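Local coordinates for DUF3822 family protein (Bacteroides thetaiotaomicron VPI-5482, PDB 3HRG) that is of unknown function but has an actin-like ATPase fold and may therefore bind or hydrolyse ATP, at residues N186-M191 / I197-Y202; T145-Y150 / D173-E178; N54-S59 / Y128-E133. One frame throughout, in Å; residues are numbered along the deposited sequence.

In the fold
The three contacts illustrate two ways in which an actin-like fold is assembled: contacts 1 and 2 lay helices on a sheet, whereas contact 3 packs helix on helix. Contacts 1 and 2, with centres about 15 Å apart, share one five-stranded sheet through its neighbouring strands 171-178 and 181-189. They meet directly where Ser-187 OG lies 2.6 Å from Asp-173 OD1, and again where Phe-188 packs on Ile-174. Contact 3 is remote, its centre about 32 Å from that of contact 1 and 29 Å from that of contact 2. The side chain of Glu-189 lies about 6 Å from an unidentified ligand, and that of Tyr-175 about 10 Å from an unidentified ligand.

Contact 1 (N186-M191 / I197-Y202); sequences NSFECM and IYYLLY
The ring of Tyr-199 is covered on both faces: Phe-188 CB sits over one face, 3.5 Å above the Tyr-199 ring plane and offset toward the rim, while CD2 of the adjacent Tyr-198 lies over the centre of the other. Tyr-199 CE1 in turn lies at the edge of the Tyr-198 ring, in its plane. Tyr-199 returns the approach of Phe-188 by placing its own CB over one face of the Phe-188 ring. The two aromatic planes are nearly parallel, tilted by 19°, but displaced along their planes, with little of one ring lying over the other and centroids separated by 4.7 Å. The touching is therefore done largely by the inner atoms of each side chain. Phe-188 CB makes a CH-pi contact over the tyrosine face, and Phe-188 CD2 closes to 3.3 Å from Tyr-199 CD1, a tight approach. Tyr-199 has CG anti to its carbonyl carbon (chi1 -68°), which extends the ring toward the strand. Here helix 193-206 covers strand 181-189, at one border of the sheet, soon after the chain leaves it, an example of helix-on-sheet packing in the actin-like fold. Val-203 of the same helix and Ile-174 of the neighbouring strand also pack on Phe-188. On the other branch of the tyrosine ring, Cys-190 SG approaches Tyr-199 CD2 at 4.2 Å in an oblique sulfur-aromatic contact. Backbone Glu-189 O comes obliquely to Tyr-199 CE2, at 3.5 Å. The polar end of the ring is joined to that same carbonyl by a water, which donates to Glu-189 O at 2.6 Å and lies 2.8 Å from Tyr-199 OH.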
# COMPACT_ATOMS: atom_id res chain seq x y z
N ASN A 186 10.67 1.95 -0.99
CA ASN A 186 10.81 1.44 -2.36
C ASN A 186 10.22 0.03 -2.45
O ASN A 186 9.97 -0.63 -1.44
CB ASN A 186 12.26 1.45 -2.86
CG ASN A 186 12.35 1.31 -4.38
OD1 ASN A 186 11.49 1.79 -5.09
ND2 ASN A 186 13.38 0.63 -4.87
N SER A 187 9.96 -0.38 -3.67
CA SER A 187 9.39 -1.67 -3.95
C SER A 187 10.29 -2.40 -4.93
O SER A 187 10.83 -1.77 -5.86
CB SER A 187 8.01 -1.52 -4.50
OG SER A 187 7.42 -2.79 -4.73
N PHE A 188 10.42 -3.71 -4.73
CA PHE A 188 11.27 -4.54 -5.58
C PHE A 188 10.51 -5.76 -6.06
O PHE A 188 9.84 -6.47 -5.27
CB PHE A 188 12.51 -5.00 -4.80
CG PHE A 188 13.28 -3.87 -4.14
CD1 PHE A 188 12.89 -3.38 -2.90
CD2 PHE A 188 14.40 -3.31 -4.75
CE1 PHE A 188 13.60 -2.33 -2.26
CE2 PHE A 188 15.12 -2.27 -4.13
CZ PHE A 188 14.72 -1.78 -2.89
N GLU A 189 10.64 -6.03 -7.35
CA GLU A 189 10.00 -7.16 -7.97
C GLU A 189 10.68 -8.43 -7.47
O GLU A 189 11.92 -8.55 -7.53
CB GLU A 189 10.10 -7.08 -9.48
CG GLU A 189 9.31 -8.15 -10.21
CD GLU A 189 9.21 -7.94 -11.72
OE1 GLU A 189 9.67 -6.89 -12.24
OE2 GLU A 189 8.66 -8.84 -12.37
N CYS A 190 9.89 -9.34 -6.94
CA CYS A 190 10.39 -10.60 -6.46
C CYS A 190 9.19 -11.48 -6.18
O CYS A 190 8.16 -11.00 -5.70
CB CYS A 190 11.31 -10.48 -5.25
SG CYS A 190 10.87 -9.53 -3.89
N MSE A 191 9.39 -12.75 -6.54
CA MSE A 191 8.40 -13.81 -6.52
C MSE A 191 8.65 -14.90 -5.45
O MSE A 191 7.71 -15.58 -5.01
CB MSE A 191 8.47 -14.58 -7.86
CG MSE A 191 8.92 -13.85 -9.21
SE MSE A 191 7.78 -12.61 -10.28
CE MSE A 191 7.92 -11.04 -9.17
N ILE A 197 14.61 -12.18 0.31
CA ILE A 197 15.71 -12.03 1.25
C ILE A 197 16.79 -11.12 0.67
O ILE A 197 17.34 -10.26 1.35
CB ILE A 197 16.35 -13.38 1.59
CG1 ILE A 197 15.39 -14.30 2.35
CG2 ILE A 197 17.60 -13.19 2.43
CD1 ILE A 197 15.80 -15.80 2.22
N TYR A 198 17.08 -11.31 -0.61
CA TYR A 198 18.08 -10.52 -1.30
C TYR A 198 17.84 -9.04 -1.15
O TYR A 198 18.74 -8.27 -0.76
CB TYR A 198 18.13 -10.94 -2.75
CG TYR A 198 19.13 -10.19 -3.60
CD1 TYR A 198 20.45 -10.58 -3.65
CD2 TYR A 198 18.72 -9.12 -4.38
CE1 TYR A 198 21.36 -9.92 -4.47
CE2 TYR A 198 19.61 -8.45 -5.22
CZ TYR A 198 20.93 -8.85 -5.25
OH TYR A 198 21.81 -8.21 -6.10
N TYR A 199 16.60 -8.61 -1.42
CA TYR A 199 16.30 -7.17 -1.32
C TYR A 199 16.23 -6.65 0.10
O TYR A 199 16.65 -5.54 0.36
CB TYR A 199 15.06 -6.79 -2.16
CG TYR A 199 15.31 -6.92 -3.65
CD1 TYR A 199 16.16 -6.02 -4.31
CD2 TYR A 199 14.70 -7.91 -4.40
CE1 TYR A 199 16.43 -6.15 -5.67
CE2 TYR A 199 14.93 -8.04 -5.74
CZ TYR A 199 15.80 -7.16 -6.38
OH TYR A 199 16.01 -7.30 -7.71
N LEU A 200 15.74 -7.46 1.03
CA LEU A 200 15.64 -7.07 2.43
C LEU A 200 17.04 -6.83 2.98
O LEU A 200 17.30 -5.81 3.59
CB LEU A 200 14.94 -8.13 3.25
CG LEU A 200 13.42 -8.23 3.05
CD1 LEU A 200 12.89 -9.53 3.60
CD2 LEU A 200 12.72 -7.04 3.69
N LEU A 201 17.97 -7.75 2.67
CA LEU A 201 19.34 -7.62 3.13
C LEU A 201 20.10 -6.51 2.42
O LEU A 201 21.01 -5.89 3.02
CB LEU A 201 20.09 -8.95 3.03
CG LEU A 201 19.51 -10.10 3.90
CD1 LEU A 201 20.27 -11.46 3.72
CD2 LEU A 201 19.45 -9.70 5.37
N TYR A 202 19.79 -6.29 1.14
CA TYR A 202 20.41 -5.21 0.39
C TYR A 202 20.08 -3.87 1.07
O TYR A 202 20.96 -3.06 1.32
CB TYR A 202 19.92 -5.16 -1.06
CG TYR A 202 20.57 -4.04 -1.81
CD1 TYR A 202 21.78 -4.23 -2.42
CD2 TYR A 202 19.98 -2.78 -1.88
CE1 TYR A 202 22.41 -3.21 -3.06
CE2 TYR A 202 20.63 -1.73 -2.52
CZ TYR A 202 21.83 -1.97 -3.11
OH TYR A 202 22.51 -0.98 -3.79
O HOH W 1 13.78 -7.94 -9.19

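Contact 2 (T145-Y150 / D173-E178); sequences TPLIEY and DIYCFE
Helix-on-sheet packing in a buried core is exemplified by helix 144-154, which lies against strand 171-178 of a five-stranded mixed sheet in the actin-like fold. The short segments run in similar directions, 29° apart, with their axes 9.6 Å from each other at closest approach. Ile-148 and Leu-147 both approach Tyr-175 obliquely, from the same side of its ring plane. Ile-148 crosses it at about a right angle and sets CG1 3.7 Å from Tyr-175 CD1. On the other ring branch, Leu-147 CD1 is 3.9 Å from Tyr-175 CE2 and equally near the hydroxyl oxygen. That hydroxyl hydrogen-bonds to Ser-144 OG, so the polar end of this buried side chain is tied to the same helix that packs on its ring. Ile-148 serves two aromatics because its branches diverge: CG1 is anti to the carbonyl carbon (chi1 -72°), whereas CG2 turns to Phe-177, 4.2 Å from its CZ. Phe-177 CZ also comes obliquely to Ile-148 O, at 3.7 Å. Around this pair of segments, Leu-182 of strand 181-189 touches both Ile-148 and Phe-177, Leu-112 of strand 105-112 meets Ile-148, and helix 248-255 packs on Leu-147 through Ile-248 and Ala-252.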
# COMPACT_ATOMS: atom_id res chain seq x y z
N THR A 145 1.05 5.34 0.74
CA THR A 145 0.68 6.54 1.51
C THR A 145 0.13 6.22 2.93
O THR A 145 0.74 6.64 3.93
CB THR A 145 -0.21 7.44 0.67
OG1 THR A 145 0.53 7.84 -0.49
CG2 THR A 145 -0.70 8.65 1.48
N PRO A 146 -1.00 5.48 3.05
CA PRO A 146 -1.42 5.11 4.40
C PRO A 146 -0.42 4.20 5.13
O PRO A 146 -0.36 4.27 6.34
CB PRO A 146 -2.74 4.35 4.16
CG PRO A 146 -2.69 3.97 2.68
CD PRO A 146 -2.01 5.07 2.04
N LEU A 147 0.32 3.35 4.42
CA LEU A 147 1.27 2.47 5.08
C LEU A 147 2.39 3.27 5.78
O LEU A 147 2.73 3.00 6.92
CB LEU A 147 1.85 1.41 4.14
CG LEU A 147 0.95 0.24 3.71
CD1 LEU A 147 1.71 -0.74 2.81
CD2 LEU A 147 0.39 -0.51 4.90
N ILE A 148 2.90 4.28 5.10
CA ILE A 148 3.95 5.13 5.67
C ILE A 148 3.44 5.89 6.87
O ILE A 148 4.11 5.93 7.90
CB ILE A 148 4.49 6.12 4.63
CG1 ILE A 148 5.32 5.35 3.63
CG2 ILE A 148 5.32 7.22 5.30
CD1 ILE A 148 5.71 6.11 2.38
N GLU A 149 2.23 6.46 6.78
CA GLU A 149 1.68 7.17 7.93
C GLU A 149 1.51 6.25 9.15
O GLU A 149 1.84 6.60 10.29
CB GLU A 149 0.34 7.83 7.60
CG GLU A 149 0.47 8.81 6.47
CD GLU A 149 -0.71 9.72 6.30
OE1 GLU A 149 -1.70 9.59 7.05
OE2 GLU A 149 -0.61 10.60 5.42
N TYR A 150 1.00 5.06 8.91
CA TYR A 150 0.79 4.07 9.95
C TYR A 150 2.12 3.58 10.55
O TYR A 150 2.30 3.58 11.76
CB TYR A 150 0.02 2.89 9.36
CG TYR A 150 -0.31 1.77 10.33
CD1 TYR A 150 -1.40 1.87 11.17
CD2 TYR A 150 0.47 0.61 10.37
CE1 TYR A 150 -1.73 0.82 12.06
CE2 TYR A 150 0.16 -0.44 11.27
CZ TYR A 150 -0.95 -0.32 12.09
OH TYR A 150 -1.29 -1.30 12.96
N ASP A 173 7.41 -4.42 -0.67
CA ASP A 173 7.41 -2.97 -0.44
C ASP A 173 8.13 -2.77 0.88
O ASP A 173 7.76 -3.40 1.89
CB ASP A 173 5.96 -2.41 -0.39
CG ASP A 173 5.14 -2.72 -1.65
OD1 ASP A 173 5.72 -2.87 -2.73
OD2 ASP A 173 3.88 -2.84 -1.55
N ILE A 174 9.20 -1.97 0.86
CA ILE A 174 10.05 -1.76 2.04
C ILE A 174 9.99 -0.30 2.49
O ILE A 174 10.21 0.61 1.67
CB ILE A 174 11.48 -2.19 1.77
CG1 ILE A 174 11.54 -3.65 1.33
CG2 ILE A 174 12.39 -1.94 3.01
CD1 ILE A 174 12.93 -4.16 0.98
N TYR A 175 9.74 -0.11 3.78
CA TYR A 175 9.58 1.20 4.41
C TYR A 175 10.45 1.23 5.66
O TYR A 175 10.22 0.46 6.62
CB TYR A 175 8.13 1.46 4.79
CG TYR A 175 7.17 1.22 3.64
CD1 TYR A 175 6.96 2.19 2.66
CD2 TYR A 175 6.50 0.01 3.52
CE1 TYR A 175 6.07 1.97 1.58
CE2 TYR A 175 5.58 -0.22 2.46
CZ TYR A 175 5.40 0.75 1.49
OH TYR A 175 4.55 0.52 0.44
N CYS A 176 11.44 2.11 5.67
CA CYS A 176 12.40 2.18 6.78
C CYS A 176 12.30 3.48 7.56
O CYS A 176 12.15 4.54 6.96
CB CYS A 176 13.84 1.99 6.26
SG CYS A 176 14.07 0.40 5.50
N PHE A 177 12.47 3.38 8.89
CA PHE A 177 12.30 4.53 9.77
C PHE A 177 13.28 4.66 10.91
O PHE A 177 13.79 3.67 11.41
CB PHE A 177 10.92 4.46 10.46
CG PHE A 177 9.77 4.54 9.53
CD1 PHE A 177 9.27 3.39 8.93
CD2 PHE A 177 9.19 5.77 9.23
CE1 PHE A 177 8.17 3.49 8.06
CE2 PHE A 177 8.12 5.85 8.39
CZ PHE A 177 7.61 4.73 7.80
N GLU A 178 13.46 5.91 11.34
CA GLU A 178 14.24 6.23 12.52
C GLU A 178 13.39 7.24 13.27
O GLU A 178 13.18 8.34 12.76
CB GLU A 178 15.61 6.83 12.18
CG GLU A 178 16.43 7.21 13.43
CD GLU A 178 17.85 7.62 13.12
OE1 GLU A 178 18.22 7.81 11.93
OE2 GLU A 178 18.61 7.73 14.08

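Contact 3 (N54-S59 / Y128-E133); sequences NVFHES and YTFLNE
Phe-56 and Leu-131 mark the nearest backbone approach of the two segments, their CA atoms 10.0 Å apart, a separation that side chains must bridge. Residues 54-58 and 128-133 are helical and run in broadly the same direction. The former make up the final turn of helix 48-58, and Ser-59 is the first residue to leave helical geometry. Its side chain closes back on that turn: Ser-59 OG donates to Val-55 O over 2.9 Å, with a C=O...donor angle of 143° and the donor tilted out of the carbonyl plane. Ser-59 N makes a weak bond to the same oxygen, so two donors of one residue share the carbonyl at the helix end. Across the interface, the rings of Phe-56 and Phe-130 form a T-shaped pair, planes at 87° and centroids 5.2 Å apart. Phe-130 supplies the edge. Its CE2 stands over the face of Phe-56, offset toward the rim and 3.7 Å from Phe-56 CD1, while its CZ lies 3.9 Å from Phe-56 CB. With CG anti to the backbone N (chi1 177°), Phe-130 extends its ring across the gap. Leu-131 comes from the same helix at about a right angle to Phe-56, bringing CD2 within 4.0 Å of Phe-56 CZ. Replacing Phe-56 with an alanine would probably leave the Phe-130 edge without its aromatic face and open a gap beside Leu-131 CD2. Leu-52, one turn earlier on helix 48-58, touches both Phe-130 and Leu-131, and Leu-62 packs on Phe-56. The contact is thus an example of helix-helix packing centred on an edge-to-face aromatic pair, joining helix 48-58 to helix 125-134, which leads into strand 139-142 at one border of a five-stranded sheet of the actin-like fold.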
# COMPACT_ATOMS: atom_id res chain seq x y z
N ASN A 54 -15.86 -6.20 -14.46
CA ASN A 54 -16.60 -7.40 -14.04
C ASN A 54 -17.13 -7.28 -12.60
O ASN A 54 -18.29 -7.56 -12.37
CB ASN A 54 -15.74 -8.67 -14.13
CG ASN A 54 -15.60 -9.20 -15.53
OD1 ASN A 54 -16.41 -8.87 -16.40
ND2 ASN A 54 -14.59 -10.06 -15.76
N VAL A 55 -16.29 -6.86 -11.66
CA VAL A 55 -16.74 -6.78 -10.25
C VAL A 55 -17.80 -5.68 -10.06
O VAL A 55 -18.72 -5.86 -9.27
CB VAL A 55 -15.58 -6.62 -9.23
CG1 VAL A 55 -15.05 -5.19 -9.19
CG2 VAL A 55 -16.06 -7.01 -7.83
N PHE A 56 -17.70 -4.57 -10.79
CA PHE A 56 -18.72 -3.52 -10.69
C PHE A 56 -20.03 -4.04 -11.27
O PHE A 56 -21.09 -3.75 -10.73
CB PHE A 56 -18.27 -2.21 -11.36
CG PHE A 56 -17.54 -1.30 -10.45
CD1 PHE A 56 -16.24 -1.59 -10.04
CD2 PHE A 56 -18.17 -0.17 -9.93
CE1 PHE A 56 -15.57 -0.76 -9.15
CE2 PHE A 56 -17.50 0.66 -9.07
CZ PHE A 56 -16.20 0.36 -8.66
N HIS A 57 -19.96 -4.82 -12.35
CA HIS A 57 -21.17 -5.38 -12.92
C HIS A 57 -21.85 -6.38 -11.97
O HIS A 57 -23.06 -6.37 -11.84
CB HIS A 57 -20.88 -6.06 -14.26
CG HIS A 57 -22.08 -6.71 -14.86
ND1 HIS A 57 -23.20 -5.98 -15.21
CD2 HIS A 57 -22.34 -8.00 -15.18
CE1 HIS A 57 -24.10 -6.80 -15.72
NE2 HIS A 57 -23.60 -8.03 -15.72
N GLU A 58 -21.07 -7.23 -11.33
CA GLU A 58 -21.56 -8.28 -10.44
C GLU A 58 -21.94 -7.85 -9.03
O GLU A 58 -22.69 -8.57 -8.38
CB GLU A 58 -20.47 -9.34 -10.26
CG GLU A 58 -20.06 -10.14 -11.50
CD GLU A 58 -18.68 -10.85 -11.33
OE1 GLU A 58 -18.02 -10.71 -10.25
OE2 GLU A 58 -18.23 -11.52 -12.29
N SER A 59 -21.43 -6.72 -8.56
CA SER A 59 -21.64 -6.30 -7.18
C SER A 59 -22.59 -5.15 -6.96
O SER A 59 -22.22 -4.00 -7.23
CB SER A 59 -20.31 -5.86 -6.56
OG SER A 59 -19.35 -6.88 -6.65
N TYR A 128 -8.29 4.35 -14.26
CA TYR A 128 -8.64 5.69 -13.78
C TYR A 128 -9.92 6.24 -14.44
O TYR A 128 -10.80 6.74 -13.76
CB TYR A 128 -7.47 6.69 -13.97
CG TYR A 128 -7.94 8.09 -13.67
CD1 TYR A 128 -8.08 8.51 -12.35
CD2 TYR A 128 -8.33 8.95 -14.68
CE1 TYR A 128 -8.56 9.79 -12.05
CE2 TYR A 128 -8.83 10.22 -14.38
CZ TYR A 128 -8.93 10.62 -13.05
OH TYR A 128 -9.41 11.87 -12.72
N THR A 129 -10.01 6.15 -15.76
CA THR A 129 -11.18 6.62 -16.51
C THR A 129 -12.43 5.94 -16.03
O THR A 129 -13.45 6.57 -15.79
CB THR A 129 -10.98 6.36 -18.01
OG1 THR A 129 -9.76 7.01 -18.42
CG2 THR A 129 -12.16 6.87 -18.85
N PHE A 130 -12.35 4.63 -15.84
CA PHE A 130 -13.50 3.89 -15.39
C PHE A 130 -13.91 4.32 -13.98
O PHE A 130 -15.07 4.59 -13.74
CB PHE A 130 -13.26 2.38 -15.42
CG PHE A 130 -14.42 1.59 -14.90
CD1 PHE A 130 -15.54 1.40 -15.68
CD2 PHE A 130 -14.40 1.10 -13.61
CE1 PHE A 130 -16.62 0.70 -15.19
CE2 PHE A 130 -15.48 0.38 -13.11
CZ PHE A 130 -16.59 0.18 -13.90
N LEU A 131 -12.95 4.41 -13.06
CA LEU A 131 -13.25 4.81 -11.68
C LEU A 131 -13.74 6.27 -11.55
O LEU A 131 -14.62 6.54 -10.74
CB LEU A 131 -12.08 4.53 -10.76
CG LEU A 131 -11.83 3.04 -10.53
CD1 LEU A 131 -10.42 2.79 -9.91
CD2 LEU A 131 -12.95 2.39 -9.69
N ASN A 132 -13.20 7.16 -12.36
CA ASN A 132 -13.62 8.56 -12.35
C ASN A 132 -15.07 8.69 -12.85
O ASN A 132 -15.80 9.58 -12.41
CB ASN A 132 -12.65 9.40 -13.18
CG ASN A 132 -13.00 10.86 -13.17
OD1 ASN A 132 -12.84 11.55 -12.15
ND2 ASN A 132 -13.41 11.36 -14.32
N GLU A 133 -15.49 7.80 -13.74
CA GLU A 133 -16.88 7.79 -14.23
C GLU A 133 -17.81 7.35 -13.11
O GLU A 133 -18.87 7.93 -12.95
CB GLU A 133 -17.05 6.88 -15.46
CG GLU A 133 -16.42 7.45 -16.74
CD GLU A 133 -16.19 6.43 -17.89
OE1 GLU A 133 -16.21 5.19 -17.65
OE2 GLU A 133 -15.95 6.90 -19.04